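Local coordinates for protein geranylgeranyl pyrophosphate synthetase (Pyrococcus horikoshii, PDB 1WY0) that probably elongates an allylic diphosphate with isopentenyl diphosphate units to make the C20 isoprenoid geranylgeranyl diphosphate, at residues Gly97-Val101 against His102-Gly106; Arg137-Glu140 against Val141-Ala145; Ser285-Met288 against Glu289-Leu293; Glu316-Arg319 against Ile320-Lys323. One frame throughout, in Å; residues are numbered along the deposited sequence.

How the interactions relate
All four contacts are local, formed between residues a few positions apart, and none touches another. Interactions 2 and 3 each lie within a single helix, 132-159 and 283-296, and share the same chemistry of i to i+4 bonds and branched apolar pairs; interaction 2 packs into the helical body beside the second subunit, whereas interaction 3, centred about 28 Å from the centre of the chain, has an exposed polar side with a water-bridged group. Interaction 1 starts a short helix next to the acidic end of helix 69-90, and interaction 4 is a turn between two helices with a buried leucine side. Interactions 2 and 4 have the closest centres, about 24 Å apart.

Interaction 1: residues Gly97-Val101 against His102-Gly106; sequences GKPTV and HRIWG
Thr100 and His102 stand side by side where the short helix 101-105 begins, in the all-helical polyprenyl synthetase fold, with the threonine in the N-cap position. Thr100 OG1 lies over one face of the imidazole, shifted toward its rim, and comes within 3.1 Å of CE1 of His102. The torsions account for this: Thr100 OG1 and His102 CG are each set between the backbone N and the carbonyl carbon of their own residue (chi1 46° and 72°), and the two groups point the same way. The hydroxyl does not cap the helix; it is hydrogen-bonded to the carbonyls of Asp92 and Glu93, which tie it to the chain just beyond helix 69-90. His102 also touches Asp87 and Ile88 of that helix, whose acidic end corresponds to the first aspartate-rich motif of this family. Putting alanine at His102 removes the ring that Thr100 OG1 lies over, and would probably leave a gap toward Asp87 and Ile88. The backbone turn is secured by Trp105 N to Val101 O (3.0 Å, 173° at the hydrogen) and Ile104 N to Thr100 O (3.2 Å). On a different side of the turn, Pro99 CB meets Ile104 CG1 at 3.7 Å. The indole of Trp105, which takes His40 edge-to-face, has Ile104 CG2 3.6 Å above the centre of its ring and Val101 CG1 3.8 Å from its CE3.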
loop_
_atom_site.group_PDB
_atom_site.type_symbol
_atom_site.label_atom_id
_atom_site.label_comp_id
_atom_site.label_asym_id
_atom_site.label_seq_id
_atom_site.Cartn_x
_atom_site.Cartn_y
_atom_site.Cartn_z
ATOM N N GLY A 97 8.925 14.689 17.871
ATOM C CA GLY A 97 9.787 14.449 19.020
ATOM C C GLY A 97 9.673 13.003 19.501
ATOM O O GLY A 97 9.909 12.684 20.656
ATOM N N LYS A 98 9.263 12.101 18.605
ATOM C CA LYS A 98 9.151 10.711 18.996
ATOM C C LYS A 98 9.787 9.778 17.964
ATOM O O LYS A 98 10.099 10.154 16.843
ATOM C CB LYS A 98 7.665 10.402 19.168
ATOM C CG LYS A 98 7.053 11.152 20.360
ATOM C CD LYS A 98 5.707 11.817 20.042
ATOM C CE LYS A 98 4.945 12.214 21.322
ATOM N NZ LYS A 98 5.105 13.646 21.581
ATOM N N PRO A 99 10.044 8.535 18.414
ATOM C CA PRO A 99 10.582 7.494 17.539
ATOM C C PRO A 99 9.656 7.213 16.345
ATOM O O PRO A 99 8.452 7.417 16.407
ATOM C CB PRO A 99 10.736 6.229 18.380
ATOM C CG PRO A 99 10.704 6.641 19.852
ATOM C CD PRO A 99 9.889 8.013 19.769
ATOM N N THR A 100 10.259 6.771 15.220
ATOM C CA THR A 100 9.451 6.431 14.051
ATOM C C THR A 100 8.740 5.077 14.225
ATOM O O THR A 100 9.056 4.276 15.092
ATOM C CB THR A 100 10.352 6.398 12.814
ATOM O OG1 THR A 100 11.544 5.669 13.109
ATOM C CG2 THR A 100 10.726 7.824 12.402
ATOM N N VAL A 101 7.719 4.862 13.373
ATOM C CA VAL A 101 6.932 3.638 13.495
ATOM C C VAL A 101 7.815 2.394 13.397
ATOM O O VAL A 101 7.718 1.461 14.183
ATOM C CB VAL A 101 5.897 3.628 12.376
ATOM C CG1 VAL A 101 5.138 2.302 12.384
ATOM C CG2 VAL A 101 4.916 4.772 12.568
ATOM N N HIS A 102 8.711 2.322 12.421
ATOM C CA HIS A 102 9.527 1.121 12.263
ATOM C C HIS A 102 10.475 0.840 13.436
ATOM O O HIS A 102 10.744 -0.316 13.756
ATOM C CB HIS A 102 10.287 1.171 10.931
ATOM C CG HIS A 102 11.413 2.158 10.899
ATOM N ND1 HIS A 102 11.269 3.439 10.403
ATOM C CD2 HIS A 102 12.689 2.067 11.340
ATOM C CE1 HIS A 102 12.406 4.095 10.544
ATOM N NE2 HIS A 102 13.284 3.284 11.109
ATOM N N ARG A 103 10.961 1.883 14.099
ATOM C CA ARG A 103 11.848 1.678 15.235
ATOM C C ARG A 103 11.103 1.143 16.448
ATOM O O ARG A 103 11.651 0.353 17.218
ATOM C CB ARG A 103 12.556 2.978 15.610
ATOM C CG ARG A 103 13.573 3.458 14.589
ATOM C CD ARG A 103 14.399 4.577 15.184
ATOM N NE ARG A 103 15.001 4.157 16.448
ATOM C CZ ARG A 103 15.201 4.964 17.485
ATOM N NH1 ARG A 103 14.849 6.244 17.413
ATOM N NH2 ARG A 103 15.742 4.484 18.597
ATOM N N ILE A 104 9.854 1.566 16.623
ATOM C CA ILE A 104 9.047 1.114 17.751
ATOM C C ILE A 104 8.453 -0.279 17.568
ATOM O O ILE A 104 8.511 -1.113 18.478
ATOM C CB ILE A 104 7.856 2.053 18.015
ATOM C CG1 ILE A 104 8.338 3.467 18.340
ATOM C CG2 ILE A 104 7.023 1.516 19.166
ATOM C CD1 ILE A 104 7.180 4.440 18.580
ATOM N N TRP A 105 7.866 -0.525 16.401
ATOM C CA TRP A 105 7.220 -1.802 16.121
ATOM C C TRP A 105 7.996 -2.706 15.163
ATOM O O TRP A 105 7.619 -3.850 14.933
ATOM C CB TRP A 105 5.807 -1.535 15.584
ATOM C CG TRP A 105 4.882 -0.981 16.630
ATOM C CD1 TRP A 105 4.287 -1.682 17.649
ATOM C CD2 TRP A 105 4.489 0.391 16.809
ATOM N NE1 TRP A 105 3.555 -0.831 18.447
ATOM C CE2 TRP A 105 3.660 0.444 17.957
ATOM C CE3 TRP A 105 4.759 1.577 16.114
ATOM C CZ2 TRP A 105 3.096 1.640 18.426
ATOM C CZ3 TRP A 105 4.200 2.766 16.580
ATOM C CH2 TRP A 105 3.376 2.786 17.727
ATOM N N GLY A 106 9.092 -2.203 14.620
ATOM C CA GLY A 106 9.873 -3.012 13.700
ATOM C C GLY A 106 9.491 -2.691 12.271
ATOM O O GLY A 106 8.433 -2.121 12.021
#

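Interaction 2: residues Arg137-Glu140 against Val141-Ala145; sequences RVLE and VIVKA
Val138 and Ile142 meet one turn apart on helix 132-159, a long helix of the polyprenyl synthetase fold, and the backbone beneath them shows how the polar groups of an alpha-helix are satisfied. The carbonyl O of Val138 accepts the N-H of Ile142 at 3.1 Å, in a nearly straight bond (164°), and also a weak one from Val141 N. That N-H is divided: its other bond, to Arg137 O, is also weak at 3.4 Å. The methyl CG2 of Val141 comes within 3.3 Å of Arg137 O as well. Further along, Val143 N reaches Leu139 O at 3.0 Å, with the donor tilted 24° from the carbonyl plane. Lys144 N reaches Glu140 O at 3.2 Å, but from 47° above that plane and therefore off the lone pairs; Ala145 N continues the series on Val141 O. Among the side chains, Arg137 is fully extended, and its guanidinium NH2 forms a salt bridge with Glu197. The apolar residues serve the neighbouring helices: Val141 rests on Ala184 and Val188, Ile142 on Val125, while Leu139 and Val143 both pack on Phe122 of their own chain; in the second subunit Leu139 meets Ala126 and Val143 meets Glu123. The Val138 and Ile142 side chains lie side by side, pointing the same way, with Val138 CG1 3.9 Å from Ile142 CD1, and Leu139 CD1 lies 4.3 Å from Val143 CG2.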
loop_
_atom_site.group_PDB
_atom_site.type_symbol
_atom_site.label_atom_id
_atom_site.label_comp_id
_atom_site.label_asym_id
_atom_site.label_seq_id
_atom_site.Cartn_x
_atom_site.Cartn_y
_atom_site.Cartn_z
ATOM N N ARG A 137 -14.655 10.460 -10.361
ATOM C CA ARG A 137 -13.600 11.384 -10.776
ATOM C C ARG A 137 -12.652 11.730 -9.622
ATOM O O ARG A 137 -11.523 12.156 -9.822
ATOM C CB ARG A 137 -14.264 12.658 -11.311
ATOM C CG ARG A 137 -13.259 13.575 -12.014
ATOM C CD ARG A 137 -13.856 14.943 -12.381
ATOM N NE ARG A 137 -12.815 15.793 -12.969
ATOM C CZ ARG A 137 -13.118 17.063 -13.298
ATOM N NH1 ARG A 137 -14.334 17.541 -13.093
ATOM N NH2 ARG A 137 -12.173 17.837 -13.830
ATOM N N VAL A 138 -13.112 11.542 -8.389
ATOM C CA VAL A 138 -12.288 11.805 -7.213
ATOM C C VAL A 138 -11.359 10.609 -7.000
ATOM O O VAL A 138 -10.172 10.775 -6.744
ATOM C CB VAL A 138 -13.158 12.013 -5.946
ATOM C CG1 VAL A 138 -12.279 12.037 -4.698
ATOM C CG2 VAL A 138 -13.928 13.327 -6.052
ATOM N N LEU A 139 -11.911 9.406 -7.113
ATOM C CA LEU A 139 -11.136 8.185 -6.950
ATOM C C LEU A 139 -9.984 8.178 -7.941
ATOM O O LEU A 139 -8.872 7.785 -7.597
ATOM C CB LEU A 139 -12.014 6.957 -7.191
ATOM C CG LEU A 139 -11.320 5.589 -7.269
ATOM C CD1 LEU A 139 -10.725 5.229 -5.928
ATOM C CD2 LEU A 139 -12.315 4.536 -7.695
ATOM N N GLU A 140 -10.250 8.626 -9.165
ATOM C CA GLU A 140 -9.243 8.645 -10.216
ATOM C C GLU A 140 -8.156 9.704 -10.052
ATOM O O GLU A 140 -7.051 9.552 -10.579
ATOM C CB GLU A 140 -9.914 8.782 -11.589
ATOM C CG GLU A 140 -8.954 9.122 -12.712
ATOM C CD GLU A 140 -9.547 8.894 -14.095
ATOM O OE1 GLU A 140 -10.783 9.036 -14.250
ATOM O OE2 GLU A 140 -8.773 8.585 -15.029
ATOM N N VAL A 141 -8.466 10.779 -9.339
ATOM C CA VAL A 141 -7.483 11.826 -9.099
ATOM C C VAL A 141 -6.542 11.328 -8.005
ATOM O O VAL A 141 -5.329 11.515 -8.063
ATOM C CB VAL A 141 -8.146 13.128 -8.592
ATOM C CG1 VAL A 141 -7.113 13.987 -7.881
ATOM C CG2 VAL A 141 -8.754 13.900 -9.753
ATOM N N ILE A 142 -7.126 10.689 -7.006
ATOM C CA ILE A 142 -6.366 10.174 -5.885
ATOM C C ILE A 142 -5.475 9.020 -6.324
ATOM O O ILE A 142 -4.352 8.896 -5.869
ATOM C CB ILE A 142 -7.322 9.748 -4.753
ATOM C CG1 ILE A 142 -7.968 11.008 -4.144
ATOM C CG2 ILE A 142 -6.577 8.938 -3.704
ATOM C CD1 ILE A 142 -8.987 10.737 -3.020
ATOM N N VAL A 143 -5.972 8.194 -7.233
ATOM C CA VAL A 143 -5.193 7.077 -7.724
ATOM C C VAL A 143 -3.993 7.561 -8.532
ATOM O O VAL A 143 -2.876 7.082 -8.341
ATOM C CB VAL A 143 -6.062 6.141 -8.578
ATOM C CG1 VAL A 143 -5.203 5.380 -9.571
ATOM C CG2 VAL A 143 -6.799 5.168 -7.667
ATOM N N LYS A 144 -4.201 8.510 -9.434
ATOM C CA LYS A 144 -3.074 8.999 -10.221
ATOM C C LYS A 144 -2.032 9.710 -9.365
ATOM O O LYS A 144 -0.845 9.657 -9.668
ATOM C CB LYS A 144 -3.541 9.934 -11.327
ATOM C CG LYS A 144 -2.431 10.843 -11.877
ATOM C CD LYS A 144 -1.542 10.146 -12.919
ATOM C CE LYS A 144 -0.461 9.239 -12.307
ATOM N NZ LYS A 144 -0.475 7.884 -12.949
ATOM N N ALA A 145 -2.459 10.384 -8.306
ATOM C CA ALA A 145 -1.507 11.072 -7.443
ATOM C C ALA A 145 -0.759 10.008 -6.649
ATOM O O ALA A 145 0.430 10.141 -6.368
ATOM C CB ALA A 145 -2.230 12.033 -6.502
#

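Interaction 3: residues Ser285-Met288 against Glu289-Leu293; sequences SDVM and EAIDL
Ser285 O receives the N-H of Glu289 at 2.9 Å, one of four successive i to i+4 bonds that make this part of helix 283-296 regular alpha-helix. Asp286 O takes Ala290 N and Met288 O takes Asp292 N; Val287 O accepts Ile291 N at 3.0 Å and, weakly, Ala290 N. In each i to i+4 bond the donor is tilted from the carbonyl plane, by between 17° and 30°. On one side of the helix Val287 CG1 and Ile291 CD1 run alongside each other at 4.1 Å, while Ala290 packs against Phe262, Ile265 and Ile238. On another side three polar groups gather round one water. Ser285 OG donates to it at 3.1 Å, and the water donates in turn to Asp286 OD1 (2.7 Å) and Glu289 OE1 (2.6 Å). Glu289 extends fully from its backbone, and its OE2 is in a salt bridge with Arg261. Asp286 OD1 and Glu289 OE1 lie 4.1 Å apart, the carboxylate planes turned 35° against each other. Both water hydrogens are thus spent on like-charged oxygens, which would be expected to ease their repulsion; Arg261 probably offsets the glutamate's charge, and a long, weak ion pair from Asp286 OD2 to Lys268 may slightly relieve the aspartate.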
loop_
_atom_site.group_PDB
_atom_site.type_symbol
_atom_site.label_atom_id
_atom_site.label_comp_id
_atom_site.label_asym_id
_atom_site.label_seq_id
_atom_site.Cartn_x
_atom_site.Cartn_y
_atom_site.Cartn_z
ATOM N N SER A 285 33.099 22.519 10.880
ATOM C CA SER A 285 33.900 23.124 9.821
ATOM C C SER A 285 33.547 22.625 8.421
ATOM O O SER A 285 33.488 23.413 7.488
ATOM C CB SER A 285 35.389 22.877 10.081
ATOM O OG SER A 285 36.187 23.482 9.076
ATOM N N ASP A 286 33.319 21.321 8.276
ATOM C CA ASP A 286 32.982 20.755 6.969
ATOM C C ASP A 286 31.593 21.181 6.525
ATOM O O ASP A 286 31.367 21.459 5.345
ATOM C CB ASP A 286 33.048 19.229 6.990
ATOM C CG ASP A 286 34.433 18.707 7.277
ATOM O OD1 ASP A 286 35.414 19.300 6.789
ATOM O OD2 ASP A 286 34.540 17.685 7.986
ATOM N N VAL A 287 30.659 21.209 7.476
ATOM C CA VAL A 287 29.296 21.627 7.190
ATOM C C VAL A 287 29.315 23.061 6.667
ATOM O O VAL A 287 28.700 23.367 5.645
ATOM C CB VAL A 287 28.412 21.571 8.458
ATOM C CG1 VAL A 287 27.156 22.434 8.275
ATOM C CG2 VAL A 287 28.016 20.137 8.741
ATOM N N MET A 288 30.028 23.937 7.367
ATOM C CA MET A 288 30.109 25.333 6.958
ATOM C C MET A 288 30.855 25.497 5.643
ATOM O O MET A 288 30.478 26.315 4.817
ATOM C CB MET A 288 30.785 26.183 8.039
ATOM C CG MET A 288 30.807 27.670 7.703
ATOM S SD MET A 288 31.160 28.727 9.110
ATOM C CE MET A 288 29.752 28.340 10.149
ATOM N N GLU A 289 31.922 24.729 5.453
ATOM C CA GLU A 289 32.684 24.811 4.214
ATOM C C GLU A 289 31.799 24.399 3.038
ATOM O O GLU A 289 31.983 24.883 1.925
ATOM C CB GLU A 289 33.919 23.905 4.269
ATOM C CG GLU A 289 34.554 23.677 2.898
ATOM C CD GLU A 289 35.869 22.914 2.943
ATOM O OE1 GLU A 289 36.148 22.217 3.946
ATOM O OE2 GLU A 289 36.622 23.002 1.949
ATOM N N ALA A 290 30.840 23.512 3.298
ATOM C CA ALA A 290 29.917 23.029 2.267
ATOM C C ALA A 290 28.849 24.074 1.959
ATOM O O ALA A 290 28.479 24.276 0.807
ATOM C CB ALA A 290 29.262 21.729 2.716
ATOM N N ILE A 291 28.351 24.740 2.993
ATOM C CA ILE A 291 27.349 25.768 2.782
ATOM C C ILE A 291 27.992 26.958 2.073
ATOM O O ILE A 291 27.355 27.629 1.259
ATOM C CB ILE A 291 26.723 26.202 4.117
ATOM C CG1 ILE A 291 25.866 25.052 4.651
ATOM C CG2 ILE A 291 25.910 27.474 3.937
ATOM C CD1 ILE A 291 25.213 25.304 5.995
ATOM N N ASP A 292 29.266 27.203 2.366
ATOM C CA ASP A 292 29.983 28.299 1.728
ATOM C C ASP A 292 30.153 28.023 0.235
ATOM O O ASP A 292 30.079 28.935 -0.592
ATOM C CB ASP A 292 31.355 28.493 2.375
ATOM C CG ASP A 292 31.269 29.185 3.720
ATOM O OD1 ASP A 292 30.254 29.875 3.971
ATOM O OD2 ASP A 292 32.222 29.050 4.518
ATOM N N LEU A 293 30.393 26.762 -0.101
ATOM C CA LEU A 293 30.555 26.371 -1.492
ATOM C C LEU A 293 29.259 26.623 -2.244
ATOM O O LEU A 293 29.281 27.033 -3.394
ATOM C CB LEU A 293 30.941 24.895 -1.591
ATOM C CG LEU A 293 32.435 24.631 -1.447
ATOM C CD1 LEU A 293 32.719 23.142 -1.540
ATOM C CD2 LEU A 293 33.175 25.383 -2.539
HETATM O O HOH W 1 36.321 21.853 6.496
#

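Interaction 4: residues Glu316-Arg319 against Ile320-Lys323; sequences EALR and ILPK
Leu318 and Leu321 are joined by one hydrogen bond, Leu321 N to Leu318 O, at 2.9 Å with 145° at the hydrogen. The donor stands 55° above the carbonyl plane and so avoids the lone pairs. Beside the bond, Leu321 CB lies 3.4 Å from Leu318 O, and the branch ends CD2 of Leu318 and CD1 of Leu321 come to 4.4 Å, a loose apolar pairing. Ile320 adds a lighter touch: its CG1, anti to its own carbonyl carbon and hence beside the backbone N, is turned back to 3.8 Å from Ala317 O. The i to i+3 bond closes a beta turn, with Arg319 and Ile320 in its middle positions at helical backbone angles, in the loop between helix 299-315 and helix 325-336 of this all-helical fold. Outside it, helix 197-224 receives the apolar side of the turn: Leu318 rests on Leu203 and Trp206, Ala317 on Ser205 and Leu321 on Tyr199. Leu321 also packs against Ala60 and Val61, in a loop distant in sequence. Beyond the turn, the carbonyl O of Leu321 accepts a hydrogen bond from Arg327 NH2, which fixes the outgoing chain to the start of helix 325-336.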
loop_
_atom_site.group_PDB
_atom_site.type_symbol
_atom_site.label_atom_id
_atom_site.label_comp_id
_atom_site.label_asym_id
_atom_site.label_seq_id
_atom_site.Cartn_x
_atom_site.Cartn_y
_atom_site.Cartn_z
ATOM N N GLU A 316 -1.438 33.800 -8.083
ATOM C CA GLU A 316 -1.817 34.542 -9.284
ATOM C C GLU A 316 -2.645 33.650 -10.206
ATOM O O GLU A 316 -3.046 34.062 -11.292
ATOM C CB GLU A 316 -0.571 35.033 -10.032
ATOM C CG GLU A 316 -0.479 34.605 -11.497
ATOM C CD GLU A 316 0.925 34.736 -12.071
ATOM O OE1 GLU A 316 1.782 35.350 -11.399
ATOM O OE2 GLU A 316 1.168 34.237 -13.196
ATOM N N ALA A 317 -2.890 32.420 -9.772
ATOM C CA ALA A 317 -3.678 31.480 -10.558
ATOM C C ALA A 317 -5.038 31.322 -9.907
ATOM O O ALA A 317 -5.969 30.807 -10.516
ATOM C CB ALA A 317 -2.972 30.134 -10.635
ATOM N N LEU A 318 -5.141 31.769 -8.660
ATOM C CA LEU A 318 -6.402 31.708 -7.916
ATOM C C LEU A 318 -7.236 32.963 -8.185
ATOM O O LEU A 318 -8.393 33.094 -7.801
ATOM C CB LEU A 318 -6.083 31.595 -6.419
ATOM C CG LEU A 318 -5.686 30.180 -5.989
ATOM C CD1 LEU A 318 -5.659 30.024 -4.464
ATOM C CD2 LEU A 318 -6.640 29.107 -6.512
ATOM N N ARG A 319 -6.564 33.930 -8.837
ATOM C CA ARG A 319 -7.225 35.158 -9.258
ATOM C C ARG A 319 -8.547 34.860 -9.969
ATOM O O ARG A 319 -9.504 35.616 -9.931
ATOM C CB ARG A 319 -6.283 35.810 -10.261
ATOM C CG ARG A 319 -5.979 37.269 -9.950
ATOM C CD ARG A 319 -4.497 37.584 -10.177
ATOM N NE ARG A 319 -4.041 38.602 -9.230
ATOM C CZ ARG A 319 -3.727 38.195 -7.989
ATOM N NH1 ARG A 319 -3.812 36.915 -7.665
ATOM N NH2 ARG A 319 -3.338 39.093 -7.082
ATOM N N ILE A 320 -8.546 33.714 -10.674
ATOM C CA ILE A 320 -9.678 33.349 -11.509
ATOM C C ILE A 320 -10.949 33.077 -10.691
ATOM O O ILE A 320 -12.073 33.214 -11.159
ATOM C CB ILE A 320 -9.275 32.090 -12.275
ATOM C CG1 ILE A 320 -8.131 32.412 -13.245
ATOM C CG2 ILE A 320 -10.465 31.566 -13.086
ATOM C CD1 ILE A 320 -8.494 33.516 -14.237
ATOM N N LEU A 321 -10.731 32.625 -9.439
ATOM C CA LEU A 321 -11.857 32.345 -8.556
ATOM C C LEU A 321 -12.401 33.625 -7.924
ATOM O O LEU A 321 -11.725 34.642 -7.852
ATOM C CB LEU A 321 -11.376 31.394 -7.464
ATOM C CG LEU A 321 -11.396 29.937 -7.907
ATOM C CD1 LEU A 321 -10.307 29.627 -8.929
ATOM C CD2 LEU A 321 -11.197 28.959 -6.745
ATOM N N PRO A 322 -13.649 33.565 -7.445
ATOM C CA PRO A 322 -14.267 34.725 -6.821
ATOM C C PRO A 322 -13.578 35.070 -5.500
ATOM O O PRO A 322 -12.828 34.289 -4.931
ATOM C CB PRO A 322 -15.738 34.413 -6.569
ATOM C CG PRO A 322 -16.109 33.186 -7.389
ATOM C CD PRO A 322 -14.675 32.574 -7.754
ATOM N N LYS A 323 -13.824 36.312 -5.040
ATOM C CA LYS A 323 -13.319 36.686 -3.734
ATOM C C LYS A 323 -14.165 36.088 -2.612
ATOM O O LYS A 323 -15.377 36.242 -2.531
ATOM C CB LYS A 323 -13.273 38.214 -3.618
ATOM C CG LYS A 323 -12.558 38.674 -2.347
ATOM C CD LYS A 323 -13.526 38.826 -1.174
ATOM C CE LYS A 323 -12.858 39.430 0.066
ATOM N NZ LYS A 323 -13.758 39.318 1.210
#